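Local coordinates for hypothetical protein (Staphylococcus aureus subsp. aureus, PDB 1QYI) that is of unknown function but probably belongs to the haloacid dehalogenase (HAD) superfamily of hydrolases, with a parallel-sheet core and a large helical insertion, at residues V21-T25 with V180-Y185; W184-L190 with K204-Y209; I236-R240 with K284-Y290; I291-Y295 with N311-K315. All coordinates share one frame; numbering follows the deposited sequence.

Contact 1: V21-T25 with V180-Y185; sequences VSALT and VYQEWY
Val21 of helix 16-31 drives its side chain into a cluster of aromatic residues, Tyr181, Trp184 and Tyr185, on helix 172-195. Contact starts at the root: Val21 CB is 3.6 Å from Tyr181 CE2. The two methyl groups then part. With CG1 anti to the backbone N (chi1 178°), that methyl lies over one face of the Tyr181 ring, 3.7 Å from the centroid, in a CH-pi contact, while its other flank presses on Trp184, CG1 to CB 3.3 Å. CG2, anti to the carbonyl carbon instead, turns to Tyr185 and meets its CD2 at 3.9 Å. One turn further on, Leu24 crosses the Trp184 side chain at about a right angle and sets CD1 almost squarely above the six-membered ring, 4.0 Å from its centroid. Thr25 adds two contacts: its CG2 leans on Val180, and its OG1 lies at the edge of the Tyr181 ring, 3.4 Å from Tyr181 CB. The same OG1 donates to Val21 O at 2.9 Å, from above the carbonyl plane, and this carbonyl also accepts the helical bond from Thr25 N. The axes of the two short helical segments approach to 9.1 Å, their directions 128° apart, and Trp78 and Leu81 of helix 77-93 add further packing around Tyr181. These helices belong to the insertion between the first two core strands, the position of a C1 cap in HAD proteins. Between the two segments there is no hydrogen bond and no charge pair, so shape and dispersion join them, and the threonine hydroxyl is satisfied within its own helix.

Contact 2: W184-L190 with K204-Y209; sequences WYLGSKL and KTGYIY
Trp184 offers the face of its indole to Lys204, whose extended chain runs over it: CE sits above the six-membered ring, and NZ makes a cation-pi contact 3.3 Å from the centroid of the five-membered ring. A salt bridge to Glu28 holds the same ammonium group. The Tyr207 ring lies alongside the indole at an oblique tilt, CE2 to Trp184 CE3 3.7 Å, while Tyr207 N makes a weak bond to Trp184 O. Next, Tyr185 meets Ile208 at about a right angle, CE1 to CG1 3.8 Å. At Gly187 the helix kinks and the backbones come into direct touch, its CA 3.6 Å from Gly206 CA; this closeness, and the positive phi of both residues, depend on neither carrying a CB. Ser188 N, which lacks its bond to the preceding turn, donates instead to Lys204 O at 3.0 Å. The Ser188 hydroxyl is hydrogen-bonded to Glu183. Finally, Leu190 brings CD2 to within 3.6 Å of Tyr209 OH at the margin. The arrangement is a kinked helix seated against a type I turn, Gly206 to Tyr209, where the connection from the helical insertion leads back toward the core of what looks like a HAD fold.

Contact 3: I236-R240 with K284-Y290; sequences IATGR and KPNPFSY
Lys284 bends twice, at chi2 (79°) and chi4 (-65°), which brings its NZ to Ala237 O at 2.8 Å. The ammonium group approaches well above the carbonyl plane, 60° out of it, rather than along a lone pair. It also makes a salt bridge to Asp327 and a long, weak ion pair with Asp7, so one ammonium group links the end of strand 233-237 to helix 325-334 and, weakly, to Asp7. Nearer the backbone, Lys284 CD rests 4.1 Å from Gly239 N. The methyl group of Ala237 meets the helix that begins at Phe288: CB lies over one face of the Tyr290 ring, 3.6 Å from the centroid, in a CH-pi contact, with Ser289 OG 3.9 Å from the same Ala237 CB. Each segment has its own local bond. Thr238 OG1 accepts from Arg240 N at 3.1 Å to form an ST turn, and Asn286 OD1 accepts a capping bond from Phe288 N in the plane of its amide carbonyl. A threonine just past the second core strand, and a lysine ahead of a helix, pointing toward the aspartates after the first and fourth strands, are consistent with motifs II and III of the HAD active site.

Contact 4: I291-Y295 with N311-K315; sequences IAALY and NIVNK
Tyr295 and Ile312 meet at the rim of the tyrosine ring. The tyrosine has CG anti to its carbonyl carbon (chi1 -58°), which extends the ring from the last turn of helix 288-295 toward the loop 311-315. Ile312 adopts the less common arrangement in which CG1 stands between backbone N and carbonyl carbon (chi1 59°); from there a straight second torsion (chi2 167°) carries CD1 out to the ring edge. That methyl lies close to the ring plane, 3.5 Å from Tyr295 CE2 and 3.4 Å from Tyr295 OH. Ile291, one turn earlier in the helix, crosses Ile312 at about a right angle and touches the same methyl with its own CD1 at 4.1 Å. Leu294 makes the companion contact: with CG anti to the backbone N it reaches outward and meets Val313 tip to tip, CD1 to CG1 4.0 Å. Its other methyl, CD2, lies over one face of the Tyr295 ring, toward the rim. Val313 CG1 also comes within 3.4 Å of Tyr295 OH. Ile334 backs both Ile312 and Val313, and Val318 lies next to Leu294 and Val313, so the patch joins the last turn of helix 288-295 to the run leading into strand 318-322. Polar linkage is indirect: a water sits 2.9 Å from Tyr295 OH and donates to Ile312 O at 3.1 Å. The contact is thus a small surface one, made by branched apolar side chains and a tyrosine ring, with a single water bridging the phenol and the loop backbone.

How the contacts relate
From the N terminus, contact 1 closes the longest loop, bringing helix 16-31 onto helix 172-195 across 154 residues, just over half of them helical. Contact 2 then closes a short 13-residue connection that includes the end of the same helix, sharing Trp184 and Tyr185 with contact 1. Contact 3 closes a 43-residue excursion from strand 233-237 to helix 288-295, and contact 4 a 15-residue one from that helix to the approach of strand 318-322. All four follow in series; none nests in or crosses another. Contacts 1 and 2 lie at the helical insertion, contacts 3 and 4 in the sheet-based core, and the pairs touch where Tyr185 packs on Arg240.

Contact 1: V21-T25 with V180-Y185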
loop_
_atom_site.group_PDB
_atom_site.type_symbol
_atom_site.label_atom_id
_atom_site.label_comp_id
_atom_site.label_asym_id
_atom_site.label_seq_id
_atom_site.Cartn_x
_atom_site.Cartn_y
_atom_site.Cartn_z
ATOM N N VAL A 21 -6.694 -6.877 -2.002
ATOM C CA VAL A 21 -6.009 -7.915 -1.247
ATOM C C VAL A 21 -6.332 -7.736 0.234
ATOM O O VAL A 21 -6.606 -8.711 0.932
ATOM C CB VAL A 21 -4.490 -7.887 -1.467
ATOM C CG1 VAL A 21 -3.827 -8.963 -0.624
ATOM C CG2 VAL A 21 -4.190 -8.123 -2.944
ATOM N N SER A 22 -6.329 -6.495 0.713
ATOM C CA SER A 22 -6.652 -6.253 2.106
ATOM C C SER A 22 -8.018 -6.886 2.439
ATOM O O SER A 22 -8.166 -7.555 3.475
ATOM C CB SER A 22 -6.666 -4.753 2.396
ATOM O OG SER A 22 -7.110 -4.496 3.728
ATOM N N ALA A 23 -9.003 -6.694 1.558
ATOM C CA ALA A 23 -10.342 -7.269 1.755
ATOM C C ALA A 23 -10.298 -8.799 1.728
ATOM O O ALA A 23 -10.863 -9.454 2.601
ATOM C CB ALA A 23 -11.305 -6.759 0.679
ATOM N N LEU A 24 -9.639 -9.358 0.716
ATOM C CA LEU A 24 -9.510 -10.810 0.593
ATOM C C LEU A 24 -8.827 -11.412 1.808
ATOM O O LEU A 24 -9.102 -12.545 2.193
ATOM C CB LEU A 24 -8.698 -11.189 -0.644
ATOM C CG LEU A 24 -9.379 -11.142 -2.004
ATOM C CD1 LEU A 24 -8.513 -11.906 -3.004
ATOM C CD2 LEU A 24 -10.756 -11.791 -1.905
ATOM N N THR A 25 -7.922 -10.657 2.413
ATOM C CA THR A 25 -7.221 -11.167 3.578
ATOM C C THR A 25 -8.202 -11.407 4.711
ATOM O O THR A 25 -8.313 -12.525 5.219
ATOM C CB THR A 25 -6.132 -10.206 4.018
ATOM O OG1 THR A 25 -5.120 -10.175 3.005
ATOM C CG2 THR A 25 -5.512 -10.663 5.322
ATOM N N VAL A 180 -0.599 -13.424 5.404
ATOM C CA VAL A 180 -1.666 -13.850 4.510
ATOM C C VAL A 180 -1.817 -12.845 3.386
ATOM O O VAL A 180 -2.067 -13.214 2.239
ATOM C CB VAL A 180 -3.019 -13.958 5.243
ATOM C CG1 VAL A 180 -4.076 -14.480 4.291
ATOM C CG2 VAL A 180 -2.891 -14.867 6.456
ATOM N N TYR A 181 -1.670 -11.570 3.719
ATOM C CA TYR A 181 -1.802 -10.520 2.715
ATOM C C TYR A 181 -0.647 -10.558 1.704
ATOM O O TYR A 181 -0.848 -10.441 0.482
ATOM C CB TYR A 181 -1.860 -9.155 3.405
ATOM C CG TYR A 181 -1.797 -7.976 2.464
ATOM C CD1 TYR A 181 -0.578 -7.558 1.921
ATOM C CD2 TYR A 181 -2.950 -7.256 2.133
ATOM C CE1 TYR A 181 -0.503 -6.459 1.086
ATOM C CE2 TYR A 181 -2.884 -6.155 1.296
ATOM C CZ TYR A 181 -1.657 -5.763 0.778
ATOM O OH TYR A 181 -1.575 -4.674 -0.052
ATOM N N GLN A 182 0.561 -10.739 2.232
ATOM C CA GLN A 182 1.755 -10.778 1.405
ATOM C C GLN A 182 1.728 -11.933 0.408
ATOM O O GLN A 182 2.155 -11.779 -0.740
ATOM C CB GLN A 182 3.009 -10.836 2.296
ATOM C CG GLN A 182 3.264 -9.537 3.062
ATOM C CD GLN A 182 3.629 -8.371 2.150
ATOM O OE1 GLN A 182 4.784 -8.228 1.754
ATOM N NE2 GLN A 182 2.640 -7.546 1.796
ATOM N N GLU A 183 1.221 -13.089 0.828
ATOM C CA GLU A 183 1.158 -14.218 -0.087
ATOM C C GLU A 183 0.103 -13.915 -1.144
ATOM O O GLU A 183 0.283 -14.203 -2.327
ATOM C CB GLU A 183 0.822 -15.516 0.647
ATOM C CG GLU A 183 1.713 -16.643 0.192
ATOM C CD GLU A 183 1.345 -17.989 0.778
ATOM O OE1 GLU A 183 1.309 -18.112 2.021
ATOM O OE2 GLU A 183 1.101 -18.925 -0.012
ATOM N N TRP A 184 -0.999 -13.326 -0.699
ATOM C CA TRP A 184 -2.074 -12.934 -1.593
ATOM C C TRP A 184 -1.504 -12.004 -2.668
ATOM O O TRP A 184 -1.723 -12.201 -3.860
ATOM C CB TRP A 184 -3.148 -12.192 -0.799
ATOM C CG TRP A 184 -4.355 -13.023 -0.417
ATOM C CD1 TRP A 184 -5.030 -12.998 0.769
ATOM C CD2 TRP A 184 -5.079 -13.913 -1.277
ATOM N NE1 TRP A 184 -6.141 -13.813 0.693
ATOM C CE2 TRP A 184 -6.199 -14.374 -0.549
ATOM C CE3 TRP A 184 -4.902 -14.344 -2.598
ATOM C CZ2 TRP A 184 -7.124 -15.260 -1.090
ATOM C CZ3 TRP A 184 -5.820 -15.224 -3.137
ATOM C CH2 TRP A 184 -6.930 -15.667 -2.380
ATOM N N TYR A 185 -0.747 -11.003 -2.229
ATOM C CA TYR A 185 -0.166 -10.027 -3.134
ATOM C C TYR A 185 1.028 -10.510 -3.957
ATOM O O TYR A 185 0.951 -10.563 -5.186
ATOM C CB TYR A 185 0.221 -8.772 -2.351
ATOM C CG TYR A 185 0.335 -7.506 -3.181
ATOM C CD1 TYR A 185 1.450 -7.262 -3.983
ATOM C CD2 TYR A 185 -0.674 -6.544 -3.148
ATOM C CE1 TYR A 185 1.556 -6.082 -4.728
ATOM C CE2 TYR A 185 -0.582 -5.373 -3.882
ATOM C CZ TYR A 185 0.533 -5.144 -4.665
ATOM O OH TYR A 185 0.627 -3.964 -5.359
#

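Contact 2: W184-L190 with K204-Y209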
loop_
_atom_site.group_PDB
_atom_site.type_symbol
_atom_site.label_atom_id
_atom_site.label_comp_id
_atom_site.label_asym_id
_atom_site.label_seq_id
_atom_site.Cartn_x
_atom_site.Cartn_y
_atom_site.Cartn_z
ATOM N N TRP A 184 -0.999 -13.326 -0.699
ATOM C CA TRP A 184 -2.074 -12.934 -1.593
ATOM C C TRP A 184 -1.504 -12.004 -2.668
ATOM O O TRP A 184 -1.723 -12.201 -3.860
ATOM C CB TRP A 184 -3.148 -12.192 -0.799
ATOM C CG TRP A 184 -4.355 -13.023 -0.417
ATOM C CD1 TRP A 184 -5.030 -12.998 0.769
ATOM C CD2 TRP A 184 -5.079 -13.913 -1.277
ATOM N NE1 TRP A 184 -6.141 -13.813 0.693
ATOM C CE2 TRP A 184 -6.199 -14.374 -0.549
ATOM C CE3 TRP A 184 -4.902 -14.344 -2.598
ATOM C CZ2 TRP A 184 -7.124 -15.260 -1.090
ATOM C CZ3 TRP A 184 -5.820 -15.224 -3.137
ATOM C CH2 TRP A 184 -6.930 -15.667 -2.380
ATOM N N TYR A 185 -0.747 -11.003 -2.229
ATOM C CA TYR A 185 -0.166 -10.027 -3.134
ATOM C C TYR A 185 1.028 -10.510 -3.957
ATOM O O TYR A 185 0.951 -10.563 -5.186
ATOM C CB TYR A 185 0.221 -8.772 -2.351
ATOM C CG TYR A 185 0.335 -7.506 -3.181
ATOM C CD1 TYR A 185 1.450 -7.262 -3.983
ATOM C CD2 TYR A 185 -0.674 -6.544 -3.148
ATOM C CE1 TYR A 185 1.556 -6.082 -4.728
ATOM C CE2 TYR A 185 -0.582 -5.373 -3.882
ATOM C CZ TYR A 185 0.533 -5.144 -4.665
ATOM O OH TYR A 185 0.627 -3.964 -5.359
ATOM N N LEU A 186 2.131 -10.848 -3.297
ATOM C CA LEU A 186 3.327 -11.297 -4.016
ATOM C C LEU A 186 3.160 -12.668 -4.651
ATOM O O LEU A 186 3.816 -12.983 -5.647
ATOM C CB LEU A 186 4.531 -11.337 -3.075
ATOM C CG LEU A 186 4.780 -10.091 -2.221
ATOM C CD1 LEU A 186 5.809 -10.422 -1.155
ATOM C CD2 LEU A 186 5.239 -8.920 -3.091
ATOM N N GLY A 187 2.276 -13.479 -4.085
ATOM C CA GLY A 187 2.096 -14.823 -4.600
ATOM C C GLY A 187 3.041 -15.734 -3.832
ATOM O O GLY A 187 4.016 -15.264 -3.260
ATOM N N SER A 188 2.758 -17.030 -3.814
ATOM C CA SER A 188 3.578 -17.992 -3.086
ATOM C C SER A 188 5.075 -17.913 -3.367
ATOM O O SER A 188 5.882 -17.820 -2.440
ATOM C CB SER A 188 3.087 -19.408 -3.387
ATOM O OG SER A 188 1.758 -19.590 -2.915
ATOM N N LYS A 189 5.436 -17.951 -4.648
ATOM C CA LYS A 189 6.832 -17.912 -5.082
ATOM C C LYS A 189 7.613 -16.701 -4.556
ATOM O O LYS A 189 8.628 -16.849 -3.864
ATOM C CB LYS A 189 6.891 -17.941 -6.616
ATOM C CG LYS A 189 8.291 -18.159 -7.176
ATOM C CD LYS A 189 8.319 -18.193 -8.705
ATOM C CE LYS A 189 9.422 -19.124 -9.192
ATOM N NZ LYS A 189 10.741 -18.810 -8.567
ATOM N N LEU A 190 7.135 -15.510 -4.908
ATOM C CA LEU A 190 7.740 -14.246 -4.498
ATOM C C LEU A 190 7.635 -14.055 -2.970
ATOM O O LEU A 190 8.456 -13.368 -2.350
ATOM C CB LEU A 190 7.044 -13.092 -5.237
ATOM C CG LEU A 190 7.745 -12.186 -6.269
ATOM C CD1 LEU A 190 8.831 -12.932 -7.028
ATOM C CD2 LEU A 190 6.695 -11.625 -7.230
ATOM N N LYS A 204 -1.883 -19.441 -4.935
ATOM C CA LYS A 204 -1.834 -17.980 -4.989
ATOM C C LYS A 204 -0.735 -17.478 -5.941
ATOM O O LYS A 204 0.459 -17.530 -5.637
ATOM C CB LYS A 204 -1.636 -17.400 -3.589
ATOM C CG LYS A 204 -2.835 -17.600 -2.666
ATOM C CD LYS A 204 -2.613 -16.943 -1.303
ATOM C CE LYS A 204 -3.830 -17.084 -0.394
ATOM N NZ LYS A 204 -3.677 -16.283 0.854
ATOM N N THR A 205 -1.167 -16.979 -7.098
ATOM C CA THR A 205 -0.262 -16.496 -8.125
ATOM C C THR A 205 0.281 -15.090 -7.877
ATOM O O THR A 205 1.350 -14.731 -8.375
ATOM C CB THR A 205 -0.961 -16.552 -9.467
ATOM O OG1 THR A 205 -2.259 -15.965 -9.351
ATOM C CG2 THR A 205 -1.131 -18.002 -9.904
ATOM N N GLY A 206 -0.452 -14.301 -7.098
ATOM C CA GLY A 206 -0.014 -12.955 -6.792
ATOM C C GLY A 206 -0.643 -11.854 -7.628
ATOM O O GLY A 206 -0.333 -11.687 -8.812
ATOM N N TYR A 207 -1.519 -11.082 -6.998
ATOM C CA TYR A 207 -2.191 -9.988 -7.670
ATOM C C TYR A 207 -1.229 -8.869 -8.032
ATOM O O TYR A 207 -1.648 -7.790 -8.453
ATOM C CB TYR A 207 -3.327 -9.465 -6.789
ATOM C CG TYR A 207 -4.467 -10.448 -6.701
ATOM C CD1 TYR A 207 -5.394 -10.560 -7.741
ATOM C CD2 TYR A 207 -4.576 -11.322 -5.626
ATOM C CE1 TYR A 207 -6.397 -11.523 -7.714
ATOM C CE2 TYR A 207 -5.578 -12.290 -5.594
ATOM C CZ TYR A 207 -6.481 -12.381 -6.645
ATOM O OH TYR A 207 -7.460 -13.344 -6.628
ATOM N N ILE A 208 0.063 -9.115 -7.849
ATOM C CA ILE A 208 1.058 -8.113 -8.201
ATOM C C ILE A 208 1.129 -8.150 -9.717
ATOM O O ILE A 208 1.486 -7.169 -10.363
ATOM C CB ILE A 208 2.455 -8.445 -7.595
ATOM C CG1 ILE A 208 3.408 -7.282 -7.835
ATOM C CG2 ILE A 208 3.043 -9.710 -8.240
ATOM C CD1 ILE A 208 4.724 -7.441 -7.112
ATOM N N TYR A 209 0.764 -9.301 -10.276
ATOM C CA TYR A 209 0.754 -9.491 -11.718
ATOM C C TYR A 209 -0.553 -9.014 -12.355
ATOM O O TYR A 209 -0.659 -8.952 -13.571
ATOM C CB TYR A 209 0.979 -10.963 -12.040
ATOM C CG TYR A 209 2.314 -11.479 -11.598
ATOM C CD1 TYR A 209 3.469 -11.195 -12.321
ATOM C CD2 TYR A 209 2.418 -12.306 -10.480
ATOM C CE1 TYR A 209 4.697 -11.742 -11.946
ATOM C CE2 TYR A 209 3.636 -12.849 -10.095
ATOM C CZ TYR A 209 4.774 -12.570 -10.832
ATOM O OH TYR A 209 5.981 -13.142 -10.466
HETATM O O HOH W 1 -2.263 -14.191 -5.176
HETATM O O HOH W 2 3.202 -18.185 -7.303
#

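Contact 3: I236-R240 with K284-Y290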
loop_
_atom_site.group_PDB
_atom_site.type_symbol
_atom_site.label_atom_id
_atom_site.label_comp_id
_atom_site.label_asym_id
_atom_site.label_seq_id
_atom_site.Cartn_x
_atom_site.Cartn_y
_atom_site.Cartn_z
ATOM N N ILE A 236 12.631 6.541 -12.090
ATOM C CA ILE A 236 11.527 6.180 -11.188
ATOM C C ILE A 236 11.827 6.344 -9.686
ATOM O O ILE A 236 12.847 5.863 -9.198
ATOM C CB ILE A 236 11.072 4.700 -11.395
ATOM C CG1 ILE A 236 10.475 4.516 -12.786
ATOM C CG2 ILE A 236 9.983 4.336 -10.387
ATOM C CD1 ILE A 236 9.208 5.309 -13.003
ATOM N N ALA A 237 10.922 7.018 -8.977
ATOM C CA ALA A 237 11.006 7.215 -7.524
ATOM C C ALA A 237 9.622 6.883 -6.952
ATOM O O ALA A 237 8.658 7.614 -7.192
ATOM C CB ALA A 237 11.380 8.667 -7.183
ATOM N N THR A 238 9.513 5.782 -6.212
ATOM C CA THR A 238 8.224 5.391 -5.631
ATOM C C THR A 238 8.337 4.981 -4.164
ATOM O O THR A 238 9.435 4.768 -3.648
ATOM C CB THR A 238 7.591 4.204 -6.401
ATOM O OG1 THR A 238 6.336 3.863 -5.801
ATOM C CG2 THR A 238 8.511 2.993 -6.371
ATOM N N GLY A 239 7.185 4.878 -3.503
ATOM C CA GLY A 239 7.147 4.473 -2.109
ATOM C C GLY A 239 7.031 2.963 -2.010
ATOM O O GLY A 239 7.082 2.390 -0.923
ATOM N N ARG A 240 6.858 2.320 -3.161
ATOM C CA ARG A 240 6.747 0.871 -3.243
ATOM C C ARG A 240 8.116 0.214 -3.074
ATOM O O ARG A 240 9.136 0.778 -3.481
ATOM C CB ARG A 240 6.203 0.458 -4.614
ATOM C CG ARG A 240 4.796 0.918 -4.940
ATOM C CD ARG A 240 4.368 0.327 -6.272
ATOM N NE ARG A 240 2.925 0.389 -6.472
ATOM C CZ ARG A 240 2.208 -0.590 -7.011
ATOM N NH1 ARG A 240 2.792 -1.718 -7.409
ATOM N NH2 ARG A 240 0.900 -0.439 -7.149
ATOM N N LYS A 284 9.396 9.635 1.217
ATOM C CA LYS A 284 9.034 10.422 0.037
ATOM C C LYS A 284 9.027 11.946 0.157
ATOM O O LYS A 284 9.248 12.640 -0.849
ATOM C CB LYS A 284 7.680 9.977 -0.535
ATOM C CG LYS A 284 7.635 9.995 -2.077
ATOM C CD LYS A 284 8.328 8.757 -2.661
ATOM C CE LYS A 284 8.842 8.956 -4.083
ATOM N NZ LYS A 284 7.799 9.192 -5.101
ATOM N N PRO A 285 8.736 12.501 1.352
ATOM C CA PRO A 285 8.764 13.969 1.375
ATOM C C PRO A 285 10.208 14.401 1.096
ATOM O O PRO A 285 10.455 15.397 0.415
ATOM C CB PRO A 285 8.313 14.304 2.794
ATOM C CG PRO A 285 7.458 13.139 3.173
ATOM C CD PRO A 285 8.209 11.955 2.615
ATOM N N ASN A 286 11.158 13.628 1.620
ATOM C CA ASN A 286 12.578 13.899 1.429
ATOM C C ASN A 286 12.942 13.505 -0.010
ATOM O O ASN A 286 12.692 12.382 -0.437
ATOM C CB ASN A 286 13.416 13.092 2.437
ATOM C CG ASN A 286 14.914 13.397 2.343
ATOM O OD1 ASN A 286 15.533 13.196 1.297
ATOM N ND2 ASN A 286 15.498 13.875 3.441
ATOM N N PRO A 287 13.551 14.431 -0.768
ATOM C CA PRO A 287 13.961 14.224 -2.162
ATOM C C PRO A 287 15.033 13.156 -2.413
ATOM O O PRO A 287 15.455 12.965 -3.551
ATOM C CB PRO A 287 14.427 15.613 -2.588
ATOM C CG PRO A 287 15.020 16.150 -1.326
ATOM C CD PRO A 287 14.009 15.744 -0.282
ATOM N N PHE A 288 15.453 12.453 -1.367
ATOM C CA PHE A 288 16.475 11.422 -1.499
ATOM C C PHE A 288 16.279 10.439 -2.640
ATOM O O PHE A 288 17.194 10.219 -3.439
ATOM C CB PHE A 288 16.603 10.606 -0.220
ATOM C CG PHE A 288 17.414 9.362 -0.400
ATOM C CD1 PHE A 288 18.791 9.441 -0.578
ATOM C CD2 PHE A 288 16.804 8.112 -0.441
ATOM C CE1 PHE A 288 19.559 8.296 -0.789
ATOM C CE2 PHE A 288 17.565 6.959 -0.654
ATOM C CZ PHE A 288 18.948 7.055 -0.830
ATOM N N SER A 289 15.103 9.823 -2.693
ATOM C CA SER A 289 14.813 8.841 -3.732
ATOM C C SER A 289 14.809 9.476 -5.115
ATOM O O SER A 289 15.254 8.862 -6.081
ATOM C CB SER A 289 13.472 8.158 -3.468
ATOM O OG SER A 289 12.414 9.106 -3.484
ATOM N N TYR A 290 14.329 10.711 -5.214
ATOM C CA TYR A 290 14.323 11.377 -6.500
ATOM C C TYR A 290 15.755 11.685 -6.905
ATOM O O TYR A 290 16.103 11.623 -8.084
ATOM C CB TYR A 290 13.484 12.660 -6.454
ATOM C CG TYR A 290 12.059 12.452 -6.924
ATOM C CD1 TYR A 290 11.798 11.920 -8.187
ATOM C CD2 TYR A 290 10.975 12.729 -6.084
ATOM C CE1 TYR A 290 10.496 11.658 -8.607
ATOM C CE2 TYR A 290 9.663 12.471 -6.491
ATOM C CZ TYR A 290 9.428 11.931 -7.758
ATOM O OH TYR A 290 8.138 11.653 -8.169
#

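Contact 4: I291-Y295 with N311-K315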
loop_
_atom_site.group_PDB
_atom_site.type_symbol
_atom_site.label_atom_id
_atom_site.label_comp_id
_atom_site.label_asym_id
_atom_site.label_seq_id
_atom_site.Cartn_x
_atom_site.Cartn_y
_atom_site.Cartn_z
ATOM N N ILE A 291 16.590 11.993 -5.918
ATOM C CA ILE A 291 17.995 12.308 -6.165
ATOM C C ILE A 291 18.767 11.055 -6.592
ATOM O O ILE A 291 19.704 11.124 -7.394
ATOM C CB ILE A 291 18.644 12.922 -4.898
ATOM C CG1 ILE A 291 17.958 14.254 -4.581
ATOM C CG2 ILE A 291 20.143 13.115 -5.106
ATOM C CD1 ILE A 291 18.497 14.983 -3.348
ATOM N N ALA A 292 18.357 9.914 -6.049
ATOM C CA ALA A 292 18.980 8.641 -6.366
ATOM C C ALA A 292 18.578 8.205 -7.771
ATOM O O ALA A 292 19.365 7.598 -8.496
ATOM C CB ALA A 292 18.553 7.597 -5.356
ATOM N N ALA A 293 17.345 8.522 -8.145
ATOM C CA ALA A 293 16.813 8.173 -9.451
ATOM C C ALA A 293 17.384 9.075 -10.537
ATOM O O ALA A 293 17.314 8.760 -11.732
ATOM C CB ALA A 293 15.306 8.281 -9.437
ATOM N N LEU A 294 17.962 10.190 -10.116
ATOM C CA LEU A 294 18.521 11.147 -11.052
ATOM C C LEU A 294 20.000 10.919 -11.336
ATOM O O LEU A 294 20.386 10.791 -12.493
ATOM C CB LEU A 294 18.299 12.566 -10.523
ATOM C CG LEU A 294 18.369 13.723 -11.526
ATOM C CD1 LEU A 294 17.608 14.929 -10.989
ATOM C CD2 LEU A 294 19.806 14.065 -11.797
ATOM N N TYR A 295 20.825 10.861 -10.294
ATOM C CA TYR A 295 22.260 10.668 -10.481
ATOM C C TYR A 295 22.706 9.206 -10.564
ATOM O O TYR A 295 23.723 8.896 -11.183
ATOM C CB TYR A 295 23.033 11.381 -9.370
ATOM C CG TYR A 295 22.766 12.863 -9.294
ATOM C CD1 TYR A 295 22.965 13.687 -10.403
ATOM C CD2 TYR A 295 22.296 13.448 -8.112
ATOM C CE1 TYR A 295 22.699 15.056 -10.341
ATOM C CE2 TYR A 295 22.027 14.819 -8.041
ATOM C CZ TYR A 295 22.231 15.614 -9.159
ATOM O OH TYR A 295 21.960 16.966 -9.112
ATOM N N ASN A 311 18.206 22.975 -4.218
ATOM C CA ASN A 311 18.428 23.518 -5.563
ATOM C C ASN A 311 19.693 22.987 -6.243
ATOM O O ASN A 311 20.583 23.753 -6.594
ATOM C CB ASN A 311 18.492 25.042 -5.482
ATOM C CG ASN A 311 18.418 25.696 -6.843
ATOM O OD1 ASN A 311 18.775 26.865 -7.004
ATOM N ND2 ASN A 311 17.935 24.947 -7.839
ATOM N N ILE A 312 19.764 21.678 -6.442
ATOM C CA ILE A 312 20.932 21.083 -7.058
ATOM C C ILE A 312 20.758 20.855 -8.558
ATOM O O ILE A 312 21.649 20.317 -9.216
ATOM C CB ILE A 312 21.270 19.743 -6.393
ATOM C CG1 ILE A 312 20.076 18.788 -6.513
ATOM C CG2 ILE A 312 21.645 19.977 -4.939
ATOM C CD1 ILE A 312 20.392 17.347 -6.170
ATOM N N VAL A 313 19.609 21.254 -9.099
ATOM C CA VAL A 313 19.346 21.071 -10.524
ATOM C C VAL A 313 18.613 22.266 -11.122
ATOM O O VAL A 313 17.918 22.995 -10.416
ATOM C CB VAL A 313 18.490 19.795 -10.781
ATOM C CG1 VAL A 313 19.184 18.565 -10.197
ATOM C CG2 VAL A 313 17.099 19.961 -10.172
ATOM N N ASN A 314 18.784 22.470 -12.423
ATOM C CA ASN A 314 18.104 23.566 -13.093
ATOM C C ASN A 314 16.687 23.149 -13.439
ATOM O O ASN A 314 16.411 21.978 -13.708
ATOM C CB ASN A 314 18.831 23.994 -14.374
ATOM C CG ASN A 314 20.136 24.723 -14.096
ATOM O OD1 ASN A 314 20.215 25.576 -13.202
ATOM N ND2 ASN A 314 21.164 24.409 -14.879
ATOM N N LYS A 315 15.806 24.137 -13.453
ATOM C CA LYS A 315 14.395 23.959 -13.744
ATOM C C LYS A 315 14.098 23.260 -15.076
ATOM O O LYS A 315 13.077 22.588 -15.205
ATOM C CB LYS A 315 13.727 25.330 -13.721
ATOM C CG LYS A 315 12.298 25.336 -13.256
ATOM C CD LYS A 315 12.184 24.794 -11.844
ATOM C CE LYS A 315 11.033 25.460 -11.090
ATOM N NZ LYS A 315 9.758 25.500 -11.885
HETATM O O HOH W 3 22.578 18.453 -11.504
#